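Local atomic coordinates of uncharacterized protein (Eubacterium rectale, PDB entry 5COZ), a protein that is of unknown function but carries a YycH-like regulatory domain and is probably a lipoprotein held at the outer face of the cell membrane. Residues Y107-N112 against D116-R121; K85-N90 against A125-H130; L23-E26 against K30-Q33; S277-K282 against P319-Y324; F308-K311 against Y315-K318. All blocks are in the same frame, centred on the assembly; numbering follows the deposited sequence. Where two conformers were deposited one is given.

Overall arrangement
The five contacts fall into two groups, one on the antiparallel sheet and one on or beside the mixed sheet. Interactions 1 and 2, with centres 8 Å apart, belong to the first; strands 116-120 and 125-128 are neighbours there, joined by a probable hydrogen bond from Leu126 N to Ala119 O at 2.8 Å. Interaction 3, a loop contact, lies 13 Å from interaction 4 between centres, and the two touch where the loop after helix 16-22 meets helix 276-288. Interactions 4 and 5 share strand 314-330. Interactions 1 and 3 are about 45 Å apart between centres, on opposite sides of the molecule. The sodium ion is bound by Gln208 and Asp210, outside all five contacts.

Interaction 1: Y107-N112 against D116-R121; sequences YLWDNN and DSIAIR
A beta hairpin in the antiparallel sheet, strands 104-111 and 116-120, holds this contact, and over these residues its two arms run antiparallel at 178°. Two hydrogen-bonded pairs are closed from both sides: Tyr107 with Ile120, and Trp109 with Ile118. The bond from Ile120 N to Tyr107 O is 2.8 Å long. Toward the turn, Asn111 N gives a bond to Asp116 O at 3.0 Å.

The two faces of the hairpin differ in character. On one, CG of Trp109 stands anti to the carbonyl carbon (chi1 -69°), which lays the indole obliquely beside the isoleucines opposite, with CE3 near Ile118 CG2 and CZ3 3.9 Å from Ile120 CD1. Helix 73-87 covers this face, Tyr77 meeting the indole edge-to-face, Met80 touching Trp109 and Ala84 touching Ile118. On the other, CD2 of Leu108 presses on Ala119 CB at 3.4 Å, a tight methyl contact, while Asp110 OD1 rests against Ser117 CB at 3.3 Å.

Water reinforces the pairing close to the turn. One molecule donates to both Asp110 OD1 and Asp116 O, tying a side chain of one strand to the backbone of the other. The amide and carboxylate of Asn111 and Asp116 also turn back on the connection, Asn111 OD1 taking the N-H of Tyr113 and Asp116 OD2 pairing with Thr114 OG1. A further water spans their ends, accepting from Asn111 ND2 at 2.8 Å and donating to Asp116 OD2 at 2.7 Å.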
# COMPACT_ATOMS: atom_id res chain seq x y z
N TYR A 107 -4.08 6.72 -22.46
CA TYR A 107 -5.00 5.94 -23.27
C TYR A 107 -6.20 5.56 -22.48
O TYR A 107 -6.07 5.10 -21.34
CB TYR A 107 -4.35 4.67 -23.80
CG TYR A 107 -3.30 4.92 -24.84
CD1 TYR A 107 -3.62 4.97 -26.19
CD2 TYR A 107 -1.96 5.11 -24.48
CE1 TYR A 107 -2.65 5.16 -27.16
CE2 TYR A 107 -0.98 5.31 -25.44
CZ TYR A 107 -1.33 5.34 -26.78
OH TYR A 107 -0.37 5.54 -27.75
N LEU A 108 -7.38 5.71 -23.08
CA LEU A 108 -8.64 5.36 -22.44
C LEU A 108 -9.45 4.45 -23.30
O LEU A 108 -9.50 4.61 -24.52
CB LEU A 108 -9.48 6.63 -22.16
CG LEU A 108 -8.76 7.80 -21.45
CD1 LEU A 108 -9.71 8.96 -21.24
CD2 LEU A 108 -8.24 7.40 -20.09
N TRP A 109 -10.18 3.52 -22.66
CA TRP A 109 -11.15 2.65 -23.32
C TRP A 109 -12.42 2.71 -22.50
O TRP A 109 -12.38 2.42 -21.31
CB TRP A 109 -10.67 1.20 -23.45
CG TRP A 109 -9.54 1.04 -24.41
CD1 TRP A 109 -9.62 0.67 -25.72
CD2 TRP A 109 -8.16 1.24 -24.13
NE1 TRP A 109 -8.37 0.63 -26.28
CE2 TRP A 109 -7.44 0.93 -25.31
CE3 TRP A 109 -7.43 1.59 -22.97
CZ2 TRP A 109 -6.04 0.98 -25.38
CZ3 TRP A 109 -6.04 1.61 -23.03
CH2 TRP A 109 -5.37 1.35 -24.24
N ASP A 110 -13.52 3.12 -23.11
CA ASP A 110 -14.76 3.27 -22.37
C ASP A 110 -15.90 2.53 -23.02
O ASP A 110 -16.08 2.60 -24.24
CB ASP A 110 -15.10 4.78 -22.31
CG ASP A 110 -14.17 5.55 -21.40
OD1 ASP A 110 -14.36 5.48 -20.17
OD2 ASP A 110 -13.21 6.17 -21.92
N ASN A 111 -16.68 1.84 -22.20
CA ASN A 111 -17.92 1.24 -22.67
C ASN A 111 -18.99 2.18 -22.16
O ASN A 111 -19.27 2.22 -20.96
CB ASN A 111 -18.08 -0.20 -22.20
CG ASN A 111 -19.34 -0.85 -22.72
OD1 ASN A 111 -20.29 -0.19 -23.14
ND2 ASN A 111 -19.40 -2.17 -22.65
N ASN A 112 -19.52 3.02 -23.05
CA ASN A 112 -20.49 4.04 -22.65
C ASN A 112 -21.88 3.45 -22.29
O ASN A 112 -22.66 4.13 -21.63
CB ASN A 112 -20.60 5.10 -23.74
CG ASN A 112 -19.27 5.76 -24.06
OD1 ASN A 112 -18.74 5.63 -25.17
ND2 ASN A 112 -18.67 6.45 -23.09
N ASP A 116 -18.15 0.84 -17.92
CA ASP A 116 -16.86 0.19 -17.61
C ASP A 116 -15.75 1.01 -18.26
O ASP A 116 -15.97 1.61 -19.32
CB ASP A 116 -16.81 -1.24 -18.16
CG ASP A 116 -17.85 -2.21 -17.64
OD1 ASP A 116 -18.15 -2.16 -16.44
OD2 ASP A 116 -18.33 -3.03 -18.43
N SER A 117 -14.57 1.05 -17.65
CA SER A 117 -13.50 1.82 -18.26
C SER A 117 -12.13 1.28 -17.91
O SER A 117 -11.94 0.63 -16.88
CB SER A 117 -13.56 3.29 -17.87
OG SER A 117 -13.20 3.49 -16.51
N ILE A 118 -11.18 1.56 -18.81
CA ILE A 118 -9.76 1.31 -18.62
C ILE A 118 -9.02 2.61 -18.91
O ILE A 118 -9.32 3.26 -19.91
CB ILE A 118 -9.23 0.14 -19.47
CG1 ILE A 118 -9.95 -1.18 -19.13
CG2 ILE A 118 -7.68 0.01 -19.35
CD1 ILE A 118 -9.62 -2.30 -20.11
N ALA A 119 -8.08 3.01 -18.05
CA ALA A 119 -7.28 4.19 -18.29
C ALA A 119 -5.85 3.84 -18.00
O ALA A 119 -5.55 3.35 -16.91
CB ALA A 119 -7.73 5.33 -17.39
N ILE A 120 -4.95 4.10 -18.96
CA ILE A 120 -3.54 3.80 -18.75
C ILE A 120 -2.73 5.07 -19.01
O ILE A 120 -2.86 5.67 -20.07
CB ILE A 120 -3.05 2.61 -19.62
CG1 ILE A 120 -3.90 1.37 -19.35
CG2 ILE A 120 -1.55 2.35 -19.36
CD1 ILE A 120 -3.62 0.21 -20.34
N ARG A 121 -1.89 5.45 -18.03
CA ARG A 121 -1.00 6.61 -18.11
C ARG A 121 0.45 6.10 -17.99
O ARG A 121 0.68 4.89 -17.89
CB ARG A 121 -1.31 7.59 -16.95
CG ARG A 121 -2.60 8.39 -17.06
CD ARG A 121 -2.81 9.29 -15.85
NE ARG A 121 -1.93 10.46 -15.87
CZ ARG A 121 -0.81 10.58 -15.16
NH1 ARG A 121 -0.41 9.59 -14.36
NH2 ARG A 121 -0.07 11.68 -15.24
O HOH W 1 -11.28 5.53 -19.47
O HOH W 2 -16.87 4.36 -19.31
O HOH W 3 -18.18 -4.03 -20.94

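Interaction 2: K85-N90 against A125-H130; sequences KAINLN and ALAETH
Ile87, in the last turn of helix 73-87, meets strand 125-128 and the residue that follows it, Thr129. Its CB lies 4.3 Å from Thr129 CG2, at the end of the strand. From there the side chain forks. The CG2 branch, anti to the carbonyl carbon, reaches the methyl of Ala127, with CG2 to CB at 3.9 Å. The other branch starts with CG1 between the backbone N and the carbonyl carbon (chi1 64°) and extends to CD1, which comes to rest over the backbone of Glu128, 3.9 Å from its O and 4.0 Å from its N. The side chain of Glu128 sets out away from Ile87, so it is the backbone that is met. An alanine here would remove both branches and would probably open a gap beside Ala127 and the peptide of Glu128.

Just beyond, Asn88 ends the helix in a Schellman motif, while Thr129 is the N-cap of the next helix, its OG1 accepting from Gly132 N. Ile87 and Leu83 both pack on Ala127, laying helix 73-87 against one face of the antiparallel sheet. The side-chain contact is methyl on methyl and methyl on peptide, so shape and burial, and not directed bonds, hold the helix end on the strand.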
# COMPACT_ATOMS: atom_id res chain seq x y z
N LYS A 85 -9.59 -8.38 -19.70
CA LYS A 85 -9.94 -9.77 -19.32
C LYS A 85 -10.41 -9.79 -17.85
O LYS A 85 -11.46 -10.35 -17.52
CB LYS A 85 -8.73 -10.70 -19.52
CG LYS A 85 -9.04 -12.18 -19.23
CD LYS A 85 -7.77 -12.97 -18.97
CE LYS A 85 -8.02 -14.40 -18.54
NZ LYS A 85 -8.50 -14.49 -17.14
N ALA A 86 -9.65 -9.10 -16.98
CA ALA A 86 -9.96 -9.05 -15.55
C ALA A 86 -11.37 -8.50 -15.25
O ALA A 86 -12.10 -9.12 -14.47
CB ALA A 86 -8.91 -8.20 -14.84
N ILE A 87 -11.77 -7.36 -15.86
CA ILE A 87 -13.08 -6.76 -15.56
C ILE A 87 -14.18 -7.22 -16.54
O ILE A 87 -15.29 -6.71 -16.46
CB ILE A 87 -13.02 -5.21 -15.48
CG1 ILE A 87 -12.65 -4.55 -16.85
CG2 ILE A 87 -12.10 -4.75 -14.34
CD1 ILE A 87 -13.03 -3.08 -16.96
N ASN A 88 -13.85 -8.14 -17.45
CA ASN A 88 -14.78 -8.70 -18.47
C ASN A 88 -15.34 -7.57 -19.35
O ASN A 88 -16.54 -7.50 -19.62
CB ASN A 88 -15.92 -9.53 -17.81
CG ASN A 88 -16.57 -10.50 -18.76
OD1 ASN A 88 -15.91 -11.13 -19.60
ND2 ASN A 88 -17.88 -10.63 -18.66
N LEU A 89 -14.44 -6.66 -19.77
CA LEU A 89 -14.84 -5.53 -20.62
C LEU A 89 -15.23 -6.03 -22.01
O LEU A 89 -14.55 -6.90 -22.56
CB LEU A 89 -13.68 -4.53 -20.71
CG LEU A 89 -13.92 -3.28 -21.53
CD1 LEU A 89 -14.53 -2.19 -20.68
CD2 LEU A 89 -12.60 -2.75 -22.11
N ASN A 90 -16.33 -5.52 -22.57
CA ASN A 90 -16.72 -5.90 -23.91
C ASN A 90 -15.91 -5.01 -24.88
O ASN A 90 -16.28 -3.86 -25.11
CB ASN A 90 -18.23 -5.76 -24.09
CG ASN A 90 -18.72 -6.27 -25.42
OD1 ASN A 90 -17.95 -6.60 -26.32
ND2 ASN A 90 -20.03 -6.34 -25.57
N ALA A 125 -2.41 2.63 -13.97
CA ALA A 125 -3.38 1.98 -14.83
C ALA A 125 -4.57 1.67 -13.96
O ALA A 125 -4.41 1.21 -12.82
CB ALA A 125 -2.82 0.74 -15.51
N LEU A 126 -5.76 1.95 -14.47
CA LEU A 126 -6.97 1.68 -13.70
C LEU A 126 -8.03 1.05 -14.58
O LEU A 126 -8.41 1.64 -15.59
CB LEU A 126 -7.52 3.00 -13.09
CG LEU A 126 -8.87 2.91 -12.32
CD1 LEU A 126 -8.72 2.06 -11.05
CD2 LEU A 126 -9.39 4.29 -11.94
N ALA A 127 -8.53 -0.12 -14.18
CA ALA A 127 -9.67 -0.76 -14.83
C ALA A 127 -10.80 -0.83 -13.81
O ALA A 127 -10.57 -1.21 -12.66
CB ALA A 127 -9.31 -2.15 -15.35
N GLU A 128 -12.00 -0.44 -14.18
CA GLU A 128 -13.10 -0.51 -13.21
C GLU A 128 -14.45 -0.66 -13.86
O GLU A 128 -14.66 -0.17 -14.97
CB GLU A 128 -13.11 0.72 -12.28
CG GLU A 128 -13.28 2.06 -12.98
CD GLU A 128 -13.07 3.30 -12.14
OE1 GLU A 128 -12.73 3.19 -10.94
OE2 GLU A 128 -13.27 4.41 -12.68
N THR A 129 -15.35 -1.33 -13.16
CA THR A 129 -16.76 -1.38 -13.52
C THR A 129 -17.41 -0.21 -12.83
O THR A 129 -16.80 0.39 -11.93
CB THR A 129 -17.43 -2.70 -13.12
OG1 THR A 129 -17.47 -2.76 -11.68
CG2 THR A 129 -16.76 -3.92 -13.73
N HIS A 130 -18.65 0.14 -13.24
CA HIS A 130 -19.35 1.24 -12.57
C HIS A 130 -19.53 0.92 -11.06
O HIS A 130 -19.25 1.76 -10.22
CB HIS A 130 -20.70 1.46 -13.27
CG HIS A 130 -21.57 2.47 -12.60
ND1 HIS A 130 -21.24 3.81 -12.60
CD2 HIS A 130 -22.72 2.30 -11.90
CE1 HIS A 130 -22.20 4.42 -11.91
NE2 HIS A 130 -23.10 3.55 -11.46

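Interaction 3: L23-E26 against K30-Q33; sequences LDEE and KLPQ
Leu23 and Glu25 meet Lys30, Leu31 and Pro32 where the chain doubles back between helix 16-22 and strand 34-40. Apolar packing comes first. CD2 of Leu31 points into the bend of the 23-26 backbone, 3.9 Å from Glu25 CB. Beside it, CD2 of Leu23 touches the ring of Pro32, 4.0 Å from CG, the two side chains crossing at about a right angle.

A methyl also lies against a carbonyl here, Leu31 CD2 being 3.4 Å from Leu23 O. The third kind of contact is that of the Glu25 chain with Lys30. CG of Glu25 lies 3.6 Å from Lys30 O, and a bend at chi2 (-72°) folds the carboxylate back over the lysine, with Glu25 OE1 3.9 Å from both Lys30 CB and Lys30 CE. The charges themselves stay apart, Glu25 OE1 being 4.8 Å from Lys30 NZ, so any attraction is probably weak and long-range, not a salt bridge. A serine in place of Glu25 would probably leave the aliphatic part of Lys30 without its cover and its ammonium without the nearby opposite charge.

Outside the loop, Glu25 O is held by Tyr57 OH, and Asp24 OD1 by His275 ND1. Leu23 and Leu31 both lean on Pro276 at the start of helix 276-288, Leu31 also touches Ile51, and Gln33 continues into strand 34-40, whose partner in the mixed sheet is strand 43-50.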
# COMPACT_ATOMS: atom_id res chain seq x y z
N LEU A 23 12.49 -8.93 19.06
CA LEU A 23 12.77 -8.30 17.78
C LEU A 23 14.25 -8.33 17.42
O LEU A 23 14.65 -7.76 16.40
CB LEU A 23 12.26 -6.85 17.74
CG LEU A 23 10.75 -6.72 17.82
CD1 LEU A 23 10.37 -5.26 17.96
CD2 LEU A 23 10.04 -7.35 16.62
N ASP A 24 15.06 -9.05 18.22
CA ASP A 24 16.50 -9.11 18.00
C ASP A 24 16.94 -10.48 17.48
O ASP A 24 18.08 -10.90 17.70
CB ASP A 24 17.21 -8.76 19.32
CG ASP A 24 18.65 -8.29 19.18
OD1 ASP A 24 19.08 -7.97 18.03
OD2 ASP A 24 19.37 -8.29 20.20
N GLU A 25 16.05 -11.18 16.79
CA GLU A 25 16.35 -12.52 16.25
C GLU A 25 17.48 -12.47 15.21
O GLU A 25 17.48 -11.60 14.32
CB GLU A 25 15.09 -13.11 15.60
CG GLU A 25 14.04 -13.55 16.61
CD GLU A 25 14.38 -14.78 17.42
OE1 GLU A 25 15.37 -15.48 17.09
OE2 GLU A 25 13.63 -15.09 18.37
N GLU A 26 18.42 -13.41 15.30
CA GLU A 26 19.55 -13.48 14.36
C GLU A 26 19.06 -13.87 12.95
O GLU A 26 19.70 -13.50 11.98
CB GLU A 26 20.66 -14.43 14.85
CG GLU A 26 20.29 -15.90 14.91
CD GLU A 26 21.42 -16.85 15.28
OE1 GLU A 26 22.05 -16.63 16.34
OE2 GLU A 26 21.64 -17.83 14.53
N LYS A 30 12.60 -15.66 11.89
CA LYS A 30 12.18 -16.03 13.25
C LYS A 30 11.59 -14.87 14.06
O LYS A 30 11.13 -15.06 15.19
CB LYS A 30 13.34 -16.68 14.00
CG LYS A 30 13.61 -18.09 13.46
CD LYS A 30 14.78 -18.82 14.14
CE LYS A 30 14.64 -19.03 15.64
NZ LYS A 30 13.34 -19.64 16.02
N LEU A 31 11.54 -13.66 13.47
CA LEU A 31 10.91 -12.53 14.15
C LEU A 31 9.45 -12.82 14.31
O LEU A 31 8.86 -13.51 13.47
CB LEU A 31 11.07 -11.24 13.30
CG LEU A 31 12.49 -10.69 13.17
CD1 LEU A 31 12.53 -9.66 12.03
CD2 LEU A 31 12.98 -10.04 14.48
N PRO A 32 8.82 -12.25 15.35
CA PRO A 32 7.37 -12.42 15.49
C PRO A 32 6.63 -11.65 14.40
O PRO A 32 7.24 -10.78 13.76
CB PRO A 32 7.09 -11.84 16.88
CG PRO A 32 8.19 -10.86 17.13
CD PRO A 32 9.40 -11.41 16.42
N GLN A 33 5.35 -11.96 14.20
CA GLN A 33 4.54 -11.25 13.21
C GLN A 33 3.68 -10.17 13.88
O GLN A 33 3.15 -9.29 13.20
CB GLN A 33 3.66 -12.23 12.44
CG GLN A 33 4.44 -13.07 11.42
CD GLN A 33 3.51 -13.92 10.60
OE1 GLN A 33 2.79 -14.78 11.11
NE2 GLN A 33 3.50 -13.69 9.29

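Interaction 4: S277-K282 against P319-Y324; sequences SSILSK and PVWVVY
Ile279 packs on Trp321 and Val323 in a helix-on-sheet contact, joining helix 276-288 to strand 314-330 of the mixed sheet. The first shell is this one isoleucine set against two residues whose side chains leave the same side of the strand. Its CG1 comes obliquely to the pyrrole part of the indole, 3.5 Å from Trp321 CD1 and 3.7 Å from CG, and CD1 follows at 3.9 Å from the same Trp321 CD1. The CG2 branch goes the other way along the strand to Val323 CG2, also 3.9 Å off, the two side chains sliding past each other in opposite directions. With CG1 anti to the carbonyl carbon (chi1 -58°), CG2 stands anti to the backbone N, which sends CG1 to the indole and CG2 toward Val323, CG2 still touching the tryptophan CB.

Farther out, the indole is fixed by a hydrogen bond from its NE1 to Leu274 O, just ahead of the helix, and Leu303 and Ile51 pack on it. Tyr347 of strand 338-348 also touches Ile279, while Val298 of strand 295-311 lies against Val323. All three residues of the contact are buried. Trp321 CB also lies 3.8 Å from Ile279 CG1.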
# COMPACT_ATOMS: atom_id res chain seq x y z
N SER A 277 14.60 -4.59 16.53
CA SER A 277 14.73 -4.18 17.94
C SER A 277 15.40 -2.81 18.04
O SER A 277 14.99 -1.98 18.85
CB SER A 277 15.55 -5.20 18.72
OG SER A 277 16.75 -5.51 18.01
N SER A 278 16.46 -2.59 17.22
CA SER A 278 17.24 -1.35 17.22
C SER A 278 16.37 -0.19 16.78
O SER A 278 16.42 0.88 17.38
CB SER A 278 18.45 -1.48 16.29
OG SER A 278 19.27 -2.57 16.70
N ILE A 279 15.51 -0.43 15.80
CA ILE A 279 14.58 0.59 15.29
C ILE A 279 13.51 0.89 16.32
O ILE A 279 13.25 2.08 16.59
CB ILE A 279 13.97 0.12 13.97
CG1 ILE A 279 15.07 -0.17 12.93
CG2 ILE A 279 12.91 1.12 13.44
CD1 ILE A 279 15.99 1.02 12.59
N LEU A 280 12.89 -0.15 16.92
CA LEU A 280 11.83 0.12 17.87
C LEU A 280 12.35 0.89 19.09
O LEU A 280 11.68 1.84 19.51
CB LEU A 280 11.12 -1.17 18.31
CG LEU A 280 9.97 -0.94 19.34
CD1 LEU A 280 8.87 0.00 18.76
CD2 LEU A 280 9.37 -2.26 19.77
N SER A 281 13.51 0.51 19.66
CA SER A 281 14.00 1.24 20.83
C SER A 281 14.30 2.71 20.47
O SER A 281 13.97 3.61 21.26
CB SER A 281 15.21 0.54 21.42
OG SER A 281 16.27 0.58 20.48
N LYS A 282 14.86 2.98 19.30
CA LYS A 282 15.17 4.34 18.88
C LYS A 282 13.85 5.12 18.63
O LYS A 282 13.73 6.29 19.02
CB LYS A 282 16.03 4.25 17.60
CG LYS A 282 16.72 5.49 17.19
CD LYS A 282 17.87 5.07 16.30
CE LYS A 282 18.57 6.28 15.87
NZ LYS A 282 19.65 5.89 14.96
N PRO A 319 16.83 -0.05 1.26
CA PRO A 319 15.90 -0.54 2.28
C PRO A 319 15.74 0.44 3.42
O PRO A 319 16.71 1.11 3.85
CB PRO A 319 16.58 -1.83 2.78
CG PRO A 319 18.08 -1.55 2.60
CD PRO A 319 18.13 -0.77 1.30
N VAL A 320 14.52 0.49 3.92
CA VAL A 320 14.16 1.31 5.07
C VAL A 320 13.32 0.48 6.03
O VAL A 320 12.62 -0.45 5.62
CB VAL A 320 13.37 2.61 4.65
CG1 VAL A 320 14.26 3.54 3.84
CG2 VAL A 320 12.06 2.30 3.90
N TRP A 321 13.37 0.86 7.32
CA TRP A 321 12.42 0.39 8.32
C TRP A 321 11.41 1.51 8.53
O TRP A 321 11.82 2.64 8.83
CB TRP A 321 13.12 0.05 9.64
CG TRP A 321 13.85 -1.24 9.65
CD1 TRP A 321 15.20 -1.42 9.70
CD2 TRP A 321 13.27 -2.55 9.73
NE1 TRP A 321 15.51 -2.77 9.79
CE2 TRP A 321 14.34 -3.48 9.84
CE3 TRP A 321 11.95 -3.03 9.73
CZ2 TRP A 321 14.13 -4.86 9.95
CZ3 TRP A 321 11.73 -4.41 9.85
CH2 TRP A 321 12.81 -5.30 9.95
N VAL A 322 10.12 1.21 8.32
CA VAL A 322 9.06 2.20 8.50
C VAL A 322 8.30 1.85 9.76
O VAL A 322 7.94 0.68 9.95
CB VAL A 322 8.09 2.25 7.29
CG1 VAL A 322 7.12 3.42 7.47
CG2 VAL A 322 8.86 2.41 5.98
N VAL A 323 8.04 2.84 10.62
CA VAL A 323 7.21 2.66 11.80
C VAL A 323 5.95 3.47 11.60
O VAL A 323 6.00 4.69 11.47
CB VAL A 323 7.92 3.06 13.12
CG1 VAL A 323 7.00 2.83 14.33
CG2 VAL A 323 9.22 2.27 13.28
N TYR A 324 4.80 2.78 11.57
CA TYR A 324 3.51 3.42 11.43
C TYR A 324 2.91 3.50 12.81
O TYR A 324 2.96 2.51 13.56
CB TYR A 324 2.59 2.60 10.50
CG TYR A 324 3.17 2.42 9.11
CD1 TYR A 324 3.94 1.31 8.80
CD2 TYR A 324 2.83 3.30 8.08
CE1 TYR A 324 4.41 1.09 7.50
CE2 TYR A 324 3.31 3.09 6.78
CZ TYR A 324 4.06 1.97 6.49
OH TYR A 324 4.55 1.78 5.22

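Interaction 5: F308-K311 against Y315-K318; sequences FADK and YDIK
A beta hairpin made by the long strands 295-311 and 314-330 closes here, near a classic beta bulge in which Asp310 and Lys311 both face Thr314. Phe308 and Asp316 form a hydrogen-bonded pair, exchanging bonds in both directions: Phe308 N to Asp316 O and Asp316 N to Phe308 O, each 2.8 Å. The strand segments diverge from antiparallel, at 144°.

Side chains frame this pair. The phenyl of Phe308 turns its edge to the opposite strand, with CE2 4.1 Å from Lys318 CB and CD2 near Asp316 O. On Tyr315 the ring comes obliquely to the backbone of Ala309, CD2 lying 3.7 Å from its CA; Tyr237 and Tyr262 each meet that ring edge-to-face.

Asp310 and Asp316 bring two carboxylates close, OD2 to OD2 at 4.1 Å, their planes 30° apart. Lys63 of strand 58-66 forms a salt bridge with each, through Asp310 OD2 and Asp316 OD1, and so probably offsets the repulsion. With CG of Asp310 anti to the backbone N (chi1 -179°), its CB, CG and OD2 pass alongside Asp316 OD2 at nearly equal distance. Water adds a further link, one molecule donating to Asp316 OD2 at 2.7 Å and weakly to Asp310 OD1 at 3.3 Å.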
# COMPACT_ATOMS: atom_id res chain seq x y z
N PHE A 308 14.34 6.76 -4.36
CA PHE A 308 14.81 8.14 -4.30
C PHE A 308 15.12 8.58 -5.70
O PHE A 308 15.97 7.96 -6.38
CB PHE A 308 16.06 8.24 -3.39
CG PHE A 308 15.84 7.80 -1.97
CD1 PHE A 308 15.36 8.69 -1.01
CD2 PHE A 308 16.03 6.47 -1.60
CE1 PHE A 308 15.15 8.28 0.30
CE2 PHE A 308 15.83 6.06 -0.29
CZ PHE A 308 15.40 6.98 0.66
N ALA A 309 14.46 9.65 -6.17
CA ALA A 309 14.71 10.12 -7.53
C ALA A 309 16.19 10.39 -7.77
O ALA A 309 16.89 10.93 -6.90
CB ALA A 309 13.89 11.37 -7.81
N ASP A 310 16.70 9.94 -8.93
CA ASP A 310 18.10 10.13 -9.25
C ASP A 310 18.21 11.08 -10.43
O ASP A 310 18.46 12.27 -10.22
CB ASP A 310 18.79 8.76 -9.50
CG ASP A 310 20.28 8.81 -9.82
OD1 ASP A 310 20.91 9.88 -9.62
OD2 ASP A 310 20.82 7.77 -10.22
N LYS A 311 17.99 10.58 -11.66
CA LYS A 311 18.03 11.35 -12.91
C LYS A 311 17.42 10.51 -14.00
O LYS A 311 17.44 9.29 -13.89
CB LYS A 311 19.48 11.75 -13.29
CG LYS A 311 20.43 10.59 -13.52
CD LYS A 311 21.77 11.05 -14.10
CE LYS A 311 22.82 11.30 -13.05
NZ LYS A 311 24.15 11.61 -13.65
N TYR A 315 15.94 5.72 -10.36
CA TYR A 315 15.81 5.96 -8.93
C TYR A 315 16.78 5.11 -8.19
O TYR A 315 17.04 3.99 -8.63
CB TYR A 315 14.38 5.55 -8.47
CG TYR A 315 13.24 6.27 -9.14
CD1 TYR A 315 12.87 5.97 -10.45
CD2 TYR A 315 12.52 7.25 -8.47
CE1 TYR A 315 11.83 6.65 -11.08
CE2 TYR A 315 11.46 7.93 -9.08
CZ TYR A 315 11.15 7.64 -10.40
OH TYR A 315 10.09 8.28 -11.03
N ASP A 316 17.27 5.57 -7.04
CA ASP A 316 18.02 4.71 -6.13
C ASP A 316 16.99 3.94 -5.32
O ASP A 316 15.98 4.54 -4.91
CB ASP A 316 18.90 5.53 -5.20
CG ASP A 316 20.12 6.06 -5.91
OD1 ASP A 316 21.04 5.26 -6.18
OD2 ASP A 316 20.17 7.28 -6.17
N ILE A 317 17.21 2.66 -5.09
CA ILE A 317 16.30 1.83 -4.30
C ILE A 317 17.08 1.36 -3.08
O ILE A 317 18.16 0.77 -3.24
CB ILE A 317 15.68 0.68 -5.12
CG1 ILE A 317 14.69 -0.13 -4.28
CG2 ILE A 317 16.72 -0.24 -5.84
CD1 ILE A 317 13.81 -1.09 -5.10
N LYS A 318 16.59 1.71 -1.86
CA LYS A 318 17.36 1.39 -0.65
C LYS A 318 16.41 0.89 0.40
O LYS A 318 15.27 1.39 0.47
CB LYS A 318 18.09 2.65 -0.12
CG LYS A 318 19.12 3.19 -1.14
CD LYS A 318 19.89 4.40 -0.60
CE LYS A 318 20.91 3.98 0.46
NZ LYS A 318 21.57 5.16 1.09
O HOH W 4 18.84 9.47 -5.38
O HOH W 5 22.36 8.66 -6.91